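Local structure of LpxE (Aquifex aeolicus, 6EBU) at residues Q84-I89 with A146-P151. The protein probably removes the 1-phosphate group from lipid A, as an integral membrane phosphatase of the PAP2 family. The protein carries 1 engineered substitution. Sequence-based numbering, arbitrary orientation.
With SO4 (sulfate ion), chain B.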
# COMPACT_ATOMS: atom_id res chain seq x y z
N GLN A 84 7.14 4.61 -13.76
CA GLN A 84 6.94 3.31 -14.35
C GLN A 84 5.50 3.13 -14.83
O GLN A 84 4.57 3.69 -14.24
CB GLN A 84 7.28 2.21 -13.35
CG GLN A 84 8.76 2.05 -13.08
CD GLN A 84 9.54 1.61 -14.30
OE1 GLN A 84 9.45 0.45 -14.72
NE2 GLN A 84 10.30 2.52 -14.88
N PRO A 85 5.30 2.38 -15.91
CA PRO A 85 3.94 2.09 -16.36
C PRO A 85 3.27 1.05 -15.47
O PRO A 85 3.91 0.12 -14.96
CB PRO A 85 4.15 1.54 -17.78
CG PRO A 85 5.52 0.93 -17.72
CD PRO A 85 6.32 1.82 -16.81
N ARG A 86 1.97 1.23 -15.28
CA ARG A 86 1.17 0.27 -14.53
C ARG A 86 0.85 -0.93 -15.42
O ARG A 86 1.12 -0.91 -16.62
CB ARG A 86 -0.08 0.96 -14.00
CG ARG A 86 0.20 1.98 -12.90
CD ARG A 86 -1.06 2.71 -12.47
NE ARG A 86 -0.80 3.72 -11.45
CZ ARG A 86 -0.97 3.54 -10.15
NH1 ARG A 86 -1.41 2.38 -9.67
NH2 ARG A 86 -0.71 4.53 -9.31
N PRO A 87 0.31 -2.01 -14.84
CA PRO A 87 0.02 -3.20 -15.66
C PRO A 87 -0.86 -2.96 -16.87
O PRO A 87 -0.69 -3.64 -17.89
CB PRO A 87 -0.67 -4.13 -14.65
CG PRO A 87 -0.04 -3.78 -13.36
CD PRO A 87 0.17 -2.29 -13.40
N ALA A 88 -1.80 -2.01 -16.81
CA ALA A 88 -2.67 -1.77 -17.96
C ALA A 88 -1.92 -1.22 -19.16
O ALA A 88 -2.40 -1.34 -20.29
CB ALA A 88 -3.81 -0.82 -17.58
N ILE A 89 -0.75 -0.63 -18.94
CA ILE A 89 0.07 -0.12 -20.04
C ILE A 89 1.06 -1.16 -20.52
O ILE A 89 1.19 -1.41 -21.72
CB ILE A 89 0.79 1.18 -19.60
CG1 ILE A 89 -0.22 2.27 -19.25
CG2 ILE A 89 1.74 1.66 -20.68
CD1 ILE A 89 -1.07 2.72 -20.41
N ALA A 146 -6.63 -5.33 -8.35
CA ALA A 146 -7.26 -4.29 -9.16
C ALA A 146 -6.56 -4.07 -10.49
O ALA A 146 -7.11 -3.36 -11.34
CB ALA A 146 -7.30 -2.98 -8.37
N GLY A 147 -5.39 -4.66 -10.70
CA GLY A 147 -4.67 -4.49 -11.94
C GLY A 147 -3.93 -3.17 -12.08
O GLY A 147 -3.53 -2.82 -13.19
N VAL A 148 -3.73 -2.44 -10.98
CA VAL A 148 -3.08 -1.13 -11.05
C VAL A 148 -1.64 -1.16 -10.55
O VAL A 148 -0.95 -0.13 -10.66
CB VAL A 148 -3.88 -0.07 -10.27
CG1 VAL A 148 -5.30 0.02 -10.81
CG2 VAL A 148 -3.89 -0.39 -8.78
N HIS A 149 -1.17 -2.28 -10.01
CA HIS A 149 0.20 -2.36 -9.51
C HIS A 149 0.76 -3.74 -9.81
O HIS A 149 0.02 -4.72 -10.00
CB HIS A 149 0.28 -2.07 -8.01
CG HIS A 149 0.30 -0.62 -7.67
ND1 HIS A 149 1.33 0.22 -8.02
CD2 HIS A 149 -0.59 0.15 -6.99
CE1 HIS A 149 1.08 1.44 -7.59
NE2 HIS A 149 -0.08 1.43 -6.96
N PHE A 150 2.09 -3.81 -9.86
CA PHE A 150 2.87 -5.03 -9.94
C PHE A 150 3.29 -5.47 -8.55
O PHE A 150 3.36 -4.66 -7.63
CB PHE A 150 4.11 -4.82 -10.81
CG PHE A 150 3.81 -4.52 -12.25
CD1 PHE A 150 3.48 -5.53 -13.13
CD2 PHE A 150 3.88 -3.22 -12.73
CE1 PHE A 150 3.22 -5.26 -14.46
CE2 PHE A 150 3.61 -2.94 -14.06
CZ PHE A 150 3.29 -3.96 -14.92
N PRO A 151 3.59 -6.76 -8.37
CA PRO A 151 4.11 -7.22 -7.08
C PRO A 151 5.36 -6.48 -6.62
O PRO A 151 5.57 -6.34 -5.41
CB PRO A 151 4.40 -8.70 -7.33
CG PRO A 151 3.39 -9.09 -8.36
CD PRO A 151 3.24 -7.89 -9.26
S SO4 B . -0.94 4.28 -5.65
O1 SO4 B . -1.43 3.00 -5.14
O2 SO4 B . -1.65 4.64 -6.87
O3 SO4 B . 0.49 4.16 -5.93
O4 SO4 B . -1.15 5.32 -4.64
O HOH W 1 -2.82 -0.55 -14.58
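Arg-86 and His-149 meet in the anion site of the PAP2 fold, where the KX6RP motif (Lys-79 to Pro-87) joins the RX5HX3D motif (Arg-143 to Asp-153). A sulfate, probably from the crystallisation liquor and consistent with the place of a substrate phosphate, sits at the edges of both flat groups: Arg-86 NH2 donates to its O2 at 2.6 Å and His-149 NE2 to its O1 at 2.8 Å. Lys-79, Gly-108 and Arg-143 also bind this anion, while His-149 ND1 makes a weak hydrogen bond to Asp-153. The Arg-86 chain runs extended from CG to NE, and its last torsion (chi4 -98°) turns the guanidinium until NH1 lies over one face of the imidazole, toward its rim, with the two planes 55° apart. NH1 also donates to Val-148 O at 2.7 Å, in a bent bond that meets the oxygen from above the carbonyl plane, and NE is tied to Trp-102 O. A leucine in place of Arg-86 would probably leave the sulfate short of one donor and Val-148 O without its side-chain partner. Next to the site, Pro-87 packs on Phe-150 by a CH-pi contact, CG 3.6 Å from the ring centroid and 9° off the normal. Pro-85 O lies at that ring's edge, 3.2 Å from Phe-150 CE2. Between the backbones, a water accepts from Ala-88 N at 2.9 Å and donates to Gly-147 O, the carbonyl of the Schellman glycine.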